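Local atomic coordinates of Mgp-operon protein 3 (Mycoplasma pneumoniae, PDB entry 6RJ1), a protein that probably serves as a membrane-anchored surface adhesin of a human pathogen, acting alongside the adhesin P1 in attachment to host cells. Residues A[205-213]-A[626-637]; A[765-773]-A[843-851]. All coordinates share one frame; numbering follows the deposited sequence.

Contact 1: residues A[205-213]-A[626-637]; sequences SQKGLKNNP and GGSQNNEEVQTT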
loop_
_atom_site.group_PDB
_atom_site.type_symbol
_atom_site.label_atom_id
_atom_site.label_comp_id
_atom_site.label_asym_id
_atom_site.label_seq_id
_atom_site.Cartn_x
_atom_site.Cartn_y
_atom_site.Cartn_z
ATOM N N SER A 205 -5.765 36.514 11.282
ATOM C CA SER A 205 -4.989 37.251 10.289
ATOM C C SER A 205 -3.497 37.336 10.658
ATOM O O SER A 205 -2.639 37.055 9.807
ATOM C CB SER A 205 -5.580 38.646 10.113
ATOM O OG SER A 205 -4.997 39.338 9.022
ATOM N N GLN A 206 -3.201 37.665 11.941
ATOM C CA GLN A 206 -1.834 37.783 12.458
ATOM C C GLN A 206 -1.268 36.447 13.002
ATOM O O GLN A 206 -0.264 36.442 13.716
ATOM C CB GLN A 206 -1.719 38.931 13.489
ATOM C CG GLN A 206 -2.432 38.687 14.813
ATOM C CD GLN A 206 -3.118 39.921 15.328
ATOM O OE1 GLN A 206 -3.952 40.533 14.648
ATOM N NE2 GLN A 206 -2.797 40.296 16.553
ATOM N N LYS A 207 -1.890 35.326 12.634
ATOM C CA LYS A 207 -1.461 33.984 13.042
ATOM C C LYS A 207 -1.247 33.067 11.823
ATOM O O LYS A 207 -0.945 31.880 11.989
ATOM C CB LYS A 207 -2.458 33.357 14.044
ATOM C CG LYS A 207 -2.613 34.113 15.364
ATOM C CD LYS A 207 -1.570 33.731 16.396
ATOM C CE LYS A 207 -1.767 34.481 17.686
ATOM N NZ LYS A 207 -0.887 33.943 18.749
ATOM N N GLY A 208 -1.373 33.637 10.620
ATOM C CA GLY A 208 -1.201 32.919 9.362
ATOM C C GLY A 208 -2.405 32.091 8.987
ATOM O O GLY A 208 -2.278 31.089 8.278
ATOM N N LEU A 209 -3.586 32.530 9.468
ATOM C CA LEU A 209 -4.884 31.891 9.283
ATOM C C LEU A 209 -5.932 32.896 8.780
ATOM O O LEU A 209 -7.113 32.763 9.109
ATOM C CB LEU A 209 -5.337 31.256 10.619
ATOM C CG LEU A 209 -4.523 30.075 11.130
ATOM C CD1 LEU A 209 -4.657 29.929 12.615
ATOM C CD2 LEU A 209 -4.905 28.789 10.421
ATOM N N LYS A 210 -5.504 33.895 7.978
ATOM C CA LYS A 210 -6.380 34.916 7.389
ATOM C C LYS A 210 -7.539 34.242 6.660
ATOM O O LYS A 210 -7.328 33.306 5.887
ATOM C CB LYS A 210 -5.599 35.818 6.415
ATOM C CG LYS A 210 -6.320 37.107 6.049
ATOM C CD LYS A 210 -5.485 37.997 5.140
ATOM C CE LYS A 210 -5.974 38.004 3.722
ATOM N NZ LYS A 210 -5.287 39.052 2.920
ATOM N N ASN A 211 -8.766 34.680 6.980
ATOM C CA ASN A 211 -10.044 34.228 6.419
ATOM C C ASN A 211 -10.308 32.725 6.591
ATOM O O ASN A 211 -11.186 32.195 5.908
ATOM C CB ASN A 211 -10.194 34.658 4.950
ATOM C CG ASN A 211 -10.066 36.139 4.731
ATOM O OD1 ASN A 211 -10.813 36.942 5.301
ATOM N ND2 ASN A 211 -9.110 36.528 3.900
ATOM N N ASN A 212 -9.590 32.046 7.515
ATOM C CA ASN A 212 -9.809 30.619 7.762
ATOM C C ASN A 212 -11.128 30.476 8.511
ATOM O O ASN A 212 -11.266 31.025 9.608
ATOM C CB ASN A 212 -8.661 29.987 8.538
ATOM C CG ASN A 212 -8.695 28.479 8.560
ATOM O OD1 ASN A 212 -9.595 27.853 9.128
ATOM N ND2 ASN A 212 -7.701 27.861 7.955
ATOM N N PRO A 213 -12.137 29.800 7.904
ATOM C CA PRO A 213 -13.447 29.691 8.560
ATOM C C PRO A 213 -13.622 28.480 9.489
ATOM O O PRO A 213 -14.729 28.260 9.978
ATOM C CB PRO A 213 -14.392 29.604 7.364
ATOM C CG PRO A 213 -13.616 28.848 6.356
ATOM C CD PRO A 213 -12.153 29.119 6.591
ATOM N N GLY A 626 -11.730 34.196 -0.311
ATOM C CA GLY A 626 -11.929 34.645 1.061
ATOM C C GLY A 626 -12.168 36.131 1.199
ATOM O O GLY A 626 -12.003 36.895 0.243
ATOM N N GLY A 627 -12.559 36.528 2.406
ATOM C CA GLY A 627 -12.879 37.907 2.739
ATOM C C GLY A 627 -14.272 38.274 2.278
ATOM O O GLY A 627 -14.879 37.541 1.493
ATOM N N SER A 628 -14.789 39.425 2.747
ATOM C CA SER A 628 -16.126 39.886 2.366
ATOM C C SER A 628 -16.307 39.971 0.845
ATOM O O SER A 628 -17.351 39.566 0.336
ATOM C CB SER A 628 -16.494 41.199 3.059
ATOM O OG SER A 628 -15.446 42.156 3.146
ATOM N N GLN A 629 -15.266 40.430 0.126
ATOM C CA GLN A 629 -15.294 40.590 -1.327
ATOM C C GLN A 629 -15.025 39.317 -2.102
ATOM O O GLN A 629 -15.133 39.329 -3.328
ATOM C CB GLN A 629 -14.335 41.695 -1.770
ATOM C CG GLN A 629 -14.674 43.053 -1.210
ATOM C CD GLN A 629 -13.912 44.135 -1.901
ATOM O OE1 GLN A 629 -14.490 45.015 -2.558
ATOM N NE2 GLN A 629 -12.594 44.082 -1.771
ATOM N N ASN A 630 -14.688 38.218 -1.395
ATOM C CA ASN A 630 -14.394 36.885 -1.946
ATOM C C ASN A 630 -13.217 36.904 -2.945
ATOM O O ASN A 630 -13.230 36.189 -3.951
ATOM C CB ASN A 630 -15.654 36.226 -2.538
ATOM C CG ASN A 630 -16.847 36.231 -1.621
ATOM O OD1 ASN A 630 -17.808 36.975 -1.834
ATOM N ND2 ASN A 630 -16.812 35.402 -0.580
ATOM N N ASN A 631 -12.193 37.725 -2.647
ATOM C CA ASN A 631 -11.001 37.894 -3.487
ATOM C C ASN A 631 -9.695 37.617 -2.736
ATOM O O ASN A 631 -8.654 37.441 -3.372
ATOM C CB ASN A 631 -10.974 39.299 -4.103
ATOM C CG ASN A 631 -10.906 40.423 -3.106
ATOM O OD1 ASN A 631 -11.331 40.294 -1.951
ATOM N ND2 ASN A 631 -10.376 41.561 -3.542
ATOM N N GLU A 632 -9.759 37.587 -1.395
ATOM C CA GLU A 632 -8.621 37.381 -0.500
ATOM C C GLU A 632 -8.276 35.901 -0.330
ATOM O O GLU A 632 -9.093 35.031 -0.622
ATOM C CB GLU A 632 -8.882 38.043 0.867
ATOM C CG GLU A 632 -8.924 39.559 0.824
ATOM C CD GLU A 632 -9.449 40.242 2.069
ATOM O OE1 GLU A 632 -9.345 39.660 3.174
ATOM O OE2 GLU A 632 -9.959 41.378 1.932
ATOM N N GLU A 633 -7.059 35.630 0.158
ATOM C CA GLU A 633 -6.517 34.298 0.388
ATOM C C GLU A 633 -7.077 33.663 1.664
ATOM O O GLU A 633 -7.053 34.293 2.725
ATOM C CB GLU A 633 -4.981 34.391 0.463
ATOM C CG GLU A 633 -4.243 33.075 0.665
ATOM C CD GLU A 633 -2.765 33.192 0.997
ATOM O OE1 GLU A 633 -2.260 34.331 1.141
ATOM O OE2 GLU A 633 -2.111 32.132 1.124
ATOM N N VAL A 634 -7.557 32.412 1.563
ATOM C CA VAL A 634 -8.035 31.658 2.725
ATOM C C VAL A 634 -6.814 30.883 3.198
ATOM O O VAL A 634 -6.438 29.866 2.608
ATOM C CB VAL A 634 -9.270 30.748 2.475
ATOM C CG1 VAL A 634 -9.712 30.067 3.766
ATOM C CG2 VAL A 634 -10.429 31.538 1.880
ATOM N N GLN A 635 -6.155 31.424 4.220
ATOM C CA GLN A 635 -4.920 30.891 4.774
ATOM C C GLN A 635 -5.100 29.704 5.678
ATOM O O GLN A 635 -6.088 29.578 6.401
ATOM C CB GLN A 635 -4.125 31.985 5.485
ATOM C CG GLN A 635 -3.357 32.885 4.538
ATOM C CD GLN A 635 -2.601 33.970 5.252
ATOM O OE1 GLN A 635 -2.695 34.149 6.474
ATOM N NE2 GLN A 635 -1.831 34.731 4.488
ATOM N N THR A 636 -4.069 28.882 5.682
ATOM C CA THR A 636 -3.958 27.638 6.419
ATOM C C THR A 636 -2.515 27.562 6.950
ATOM O O THR A 636 -1.609 28.101 6.312
ATOM C CB THR A 636 -4.495 26.480 5.516
ATOM O OG1 THR A 636 -4.438 25.246 6.200
ATOM C CG2 THR A 636 -3.808 26.382 4.129
ATOM N N THR A 637 -2.309 27.025 8.162
ATOM C CA THR A 637 -0.964 26.931 8.757
ATOM C C THR A 637 -0.853 25.649 9.582
ATOM O O THR A 637 -1.873 25.138 10.027
ATOM C CB THR A 637 -0.565 28.241 9.513
ATOM O OG1 THR A 637 0.859 28.336 9.611
ATOM C CG2 THR A 637 -1.188 28.362 10.904
#
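Both N-H groups of Asn211 ND2 are used across this contact, one on the backbone O of Glu633 at 3.3 Å and the other on Glu632 OE1 at 3.2 Å. Both acceptors lie close to the amide plane, which fixes the rotation of the group. Asn211 is the third residue of a type II beta turn, Leu209 to Asn212, docked on the extended backbone of 633-637; asparagine suits the place because it readily accepts the positive phi, 58°. Beside it, Gln635 makes two bonds with Lys210. Its N donates to Lys210 O at 2.8 Å, and its side chain, extended beyond CG, returns OE1 to Lys210 N at 3.2 Å, the donor tilted 33° from the carbonyl plane. Leu209 CG and CD2 lie against Thr637 CG2, the two side chains crossing at about a right angle; Leu209 also packs on His191 of helix 187-192. Lys210 NZ stays 4.1 Å from Glu632 OE1, too far for a salt bridge but probably still a favourable attraction. Asn212 has CG anti to the backbone N (chi1 -168°), which carries its amide to the 626-637 side; OD1 accepts from Gly214 N, and ND2 meets Gln635 O at 2.8 Å in that carbonyl's plane.

Contact 2: residues A[765-773]-A[843-851]; sequences SQATDGFAN and ESAVDLTTL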
loop_
_atom_site.group_PDB
_atom_site.type_symbol
_atom_site.label_atom_id
_atom_site.label_comp_id
_atom_site.label_asym_id
_atom_site.label_seq_id
_atom_site.Cartn_x
_atom_site.Cartn_y
_atom_site.Cartn_z
ATOM N N SER A 765 -19.839 -1.974 8.421
ATOM C CA SER A 765 -19.364 -2.574 7.178
ATOM C C SER A 765 -20.307 -3.651 6.670
ATOM O O SER A 765 -20.721 -4.526 7.438
ATOM C CB SER A 765 -17.964 -3.148 7.353
ATOM O OG SER A 765 -17.587 -3.934 6.231
ATOM N N GLN A 766 -20.617 -3.599 5.361
ATOM C CA GLN A 766 -21.422 -4.606 4.667
ATOM C C GLN A 766 -20.618 -5.220 3.496
ATOM O O GLN A 766 -21.176 -5.919 2.644
ATOM C CB GLN A 766 -22.813 -4.070 4.258
ATOM C CG GLN A 766 -22.815 -3.061 3.110
ATOM C CD GLN A 766 -24.180 -2.511 2.773
ATOM O OE1 GLN A 766 -25.196 -2.819 3.409
ATOM N NE2 GLN A 766 -24.229 -1.654 1.766
ATOM N N ALA A 767 -19.292 -4.975 3.495
ATOM C CA ALA A 767 -18.324 -5.467 2.511
ATOM C C ALA A 767 -18.154 -6.985 2.598
ATOM O O ALA A 767 -18.162 -7.552 3.695
ATOM C CB ALA A 767 -16.987 -4.787 2.721
ATOM N N THR A 768 -18.005 -7.638 1.439
ATOM C CA THR A 768 -17.832 -9.090 1.339
ATOM C C THR A 768 -16.571 -9.429 0.529
ATOM O O THR A 768 -16.450 -10.543 0.023
ATOM C CB THR A 768 -19.095 -9.735 0.729
ATOM O OG1 THR A 768 -19.423 -9.068 -0.493
ATOM C CG2 THR A 768 -20.289 -9.721 1.681
ATOM N N ASP A 769 -15.638 -8.470 0.411
ATOM C CA ASP A 769 -14.410 -8.608 -0.374
ATOM C C ASP A 769 -13.175 -9.037 0.449
ATOM O O ASP A 769 -12.031 -8.869 0.009
ATOM C CB ASP A 769 -14.145 -7.318 -1.165
ATOM C CG ASP A 769 -13.895 -6.059 -0.342
ATOM O OD1 ASP A 769 -14.300 -6.025 0.846
ATOM O OD2 ASP A 769 -13.313 -5.103 -0.889
ATOM N N GLY A 770 -13.431 -9.637 1.608
ATOM C CA GLY A 770 -12.388 -10.161 2.481
ATOM C C GLY A 770 -11.901 -9.257 3.592
ATOM O O GLY A 770 -10.902 -9.581 4.234
ATOM N N PHE A 771 -12.594 -8.132 3.844
ATOM C CA PHE A 771 -12.207 -7.191 4.894
ATOM C C PHE A 771 -13.362 -6.886 5.825
ATOM O O PHE A 771 -14.453 -6.579 5.351
ATOM C CB PHE A 771 -11.690 -5.883 4.287
ATOM C CG PHE A 771 -10.477 -6.004 3.396
ATOM C CD1 PHE A 771 -9.200 -6.090 3.941
ATOM C CD2 PHE A 771 -10.603 -5.946 2.014
ATOM C CE1 PHE A 771 -8.072 -6.147 3.116
ATOM C CE2 PHE A 771 -9.476 -6.012 1.188
ATOM C CZ PHE A 771 -8.217 -6.099 1.745
ATOM N N ALA A 772 -13.116 -6.931 7.154
ATOM C CA ALA A 772 -14.116 -6.611 8.178
ATOM C C ALA A 772 -14.403 -5.105 8.206
ATOM O O ALA A 772 -15.448 -4.695 8.715
ATOM C CB ALA A 772 -13.646 -7.081 9.542
ATOM N N ASN A 773 -13.474 -4.286 7.665
ATOM C CA ASN A 773 -13.615 -2.834 7.574
ATOM C C ASN A 773 -14.150 -2.429 6.193
ATOM O O ASN A 773 -13.957 -3.160 5.220
ATOM C CB ASN A 773 -12.276 -2.136 7.871
ATOM C CG ASN A 773 -11.383 -1.963 6.666
ATOM O OD1 ASN A 773 -11.452 -0.957 5.957
ATOM N ND2 ASN A 773 -10.535 -2.942 6.398
ATOM N N GLU A 843 -18.441 -9.848 -8.284
ATOM C CA GLU A 843 -16.993 -9.648 -8.143
ATOM C C GLU A 843 -16.639 -8.958 -6.835
ATOM O O GLU A 843 -15.501 -9.060 -6.392
ATOM C CB GLU A 843 -16.361 -8.943 -9.363
ATOM C CG GLU A 843 -17.322 -8.150 -10.238
ATOM C CD GLU A 843 -18.154 -8.880 -11.276
ATOM O OE1 GLU A 843 -19.098 -8.253 -11.809
ATOM O OE2 GLU A 843 -17.870 -10.067 -11.562
ATOM N N SER A 844 -17.622 -8.291 -6.200
ATOM C CA SER A 844 -17.489 -7.643 -4.892
ATOM C C SER A 844 -17.534 -8.718 -3.796
ATOM O O SER A 844 -17.216 -8.438 -2.645
ATOM C CB SER A 844 -18.618 -6.637 -4.673
ATOM O OG SER A 844 -18.520 -5.529 -5.552
ATOM N N ALA A 845 -17.950 -9.941 -4.162
ATOM C CA ALA A 845 -18.054 -11.096 -3.275
ATOM C C ALA A 845 -16.720 -11.846 -3.191
ATOM O O ALA A 845 -16.541 -12.669 -2.289
ATOM C CB ALA A 845 -19.153 -12.028 -3.770
ATOM N N VAL A 846 -15.793 -11.558 -4.133
ATOM C CA VAL A 846 -14.450 -12.140 -4.246
ATOM C C VAL A 846 -13.512 -11.517 -3.204
ATOM O O VAL A 846 -13.422 -10.290 -3.115
ATOM C CB VAL A 846 -13.882 -11.957 -5.685
ATOM C CG1 VAL A 846 -12.477 -12.530 -5.820
ATOM C CG2 VAL A 846 -14.810 -12.561 -6.736
ATOM N N ASP A 847 -12.782 -12.373 -2.455
ATOM C CA ASP A 847 -11.785 -11.972 -1.450
ATOM C C ASP A 847 -10.541 -11.494 -2.178
ATOM O O ASP A 847 -9.821 -12.305 -2.761
ATOM C CB ASP A 847 -11.440 -13.159 -0.534
ATOM C CG ASP A 847 -10.769 -12.794 0.768
ATOM O OD1 ASP A 847 -9.951 -11.845 0.774
ATOM O OD2 ASP A 847 -11.054 -13.457 1.784
ATOM N N LEU A 848 -10.292 -10.178 -2.159
ATOM C CA LEU A 848 -9.147 -9.588 -2.855
ATOM C C LEU A 848 -7.782 -9.926 -2.220
ATOM O O LEU A 848 -6.755 -9.754 -2.875
ATOM C CB LEU A 848 -9.314 -8.065 -3.024
ATOM C CG LEU A 848 -10.477 -7.584 -3.881
ATOM C CD1 LEU A 848 -10.592 -6.057 -3.834
ATOM C CD2 LEU A 848 -10.371 -8.086 -5.328
ATOM N N THR A 849 -7.773 -10.422 -0.965
ATOM C CA THR A 849 -6.535 -10.788 -0.263
ATOM C C THR A 849 -6.047 -12.182 -0.686
ATOM O O THR A 849 -4.917 -12.551 -0.364
ATOM C CB THR A 849 -6.720 -10.728 1.273
ATOM O OG1 THR A 849 -7.445 -11.877 1.744
ATOM C CG2 THR A 849 -7.384 -9.450 1.748
ATOM N N THR A 850 -6.907 -12.960 -1.377
ATOM C CA THR A 850 -6.614 -14.341 -1.772
ATOM C C THR A 850 -6.058 -14.499 -3.195
ATOM O O THR A 850 -5.962 -15.631 -3.677
ATOM C CB THR A 850 -7.842 -15.225 -1.562
ATOM O OG1 THR A 850 -8.899 -14.783 -2.406
ATOM C CG2 THR A 850 -8.286 -15.287 -0.114
ATOM N N LEU A 851 -5.673 -13.387 -3.855
ATOM C CA LEU A 851 -5.132 -13.434 -5.211
ATOM C C LEU A 851 -3.892 -14.308 -5.288
ATOM O O LEU A 851 -2.916 -14.069 -4.573
ATOM C CB LEU A 851 -4.860 -12.026 -5.772
ATOM C CG LEU A 851 -4.228 -11.973 -7.172
ATOM C CD1 LEU A 851 -5.264 -12.127 -8.263
ATOM C CD2 LEU A 851 -3.476 -10.709 -7.360
HETATM O O HOH W 1 -17.962 -5.956 -0.791
#
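This is a loop-to-loop contact in which backbone carbonyls accept both direct hydrogen bonds. It joins the loop leading into strand 779-786 to the connection between strands 834-838 and 851-857, which belong to two different antiparallel sheets. An Asx turn at Asp847 organises the second loop: its OD1 accepts from Thr849 N at 3.1 Å and from Thr849 OG1 at 2.7 Å, both on the same face of the carboxylate. The short acid suits this place, since it folds back onto the amide two residues on, while Leu848 N between them points to Asp769 O, 3.1 Å away. That donor stands above the carbonyl plane, 42° out of it. Gly770 follows with a positive phi, and having no side chain it lets the Asp847 carboxylate lie against its CA.

At the other end, Ser844 O receives the hydroxyl of Thr768, OG1 at 3.1 Å. A water accepts a hydrogen bond from Thr768 N (2.8 Å to the water O) and donates one to the same carbonyl, so one oxygen is served by side chain and solvent together. The OG1 of Thr768 sits between its own backbone N and carbonyl carbon (chi1 52°), which brings it to Ser844 O, standing 49° out of that carbonyl's plane.

Asp769 is buried but not left without a counter-charge: OD2 forms a salt bridge with Arg806. Its OD1, hydrogen-bonded outside the two segments, also lies in plane at the edge of the Phe771 ring. Ser844 turns its own hydroxyl to Gly840 O and Tyr739 OH. Phe771 also meets Phe778 edge-to-face, and the aromatic ring gives the methyl of Thr849 an apolar partner. The methyl meets the ring obliquely, near CE1 and CZ, with Thr849 CG2 3.5 Å from Phe771 CZ.

Both segments of contact 1 precede those of contact 2 in the sequence, and the two contacts do not touch: their centres are 44 Å apart and their nearest atoms about 27 Å. Contact 1 lies toward the periphery, its centre 36 Å from that of the chain, whereas contact 2 lies nearer the middle, at 16 Å. Both join loops rather than regular strands, yet by different means. In 205-213 with 626-637, side-chain amides provide most of the bonds; in 765-773 with 843-851, backbone groups, a threonine hydroxyl and a water do so. Segment 626-637 belongs to the part of the chain related to the MgpC adhesins, a family grouped with beta-propellers.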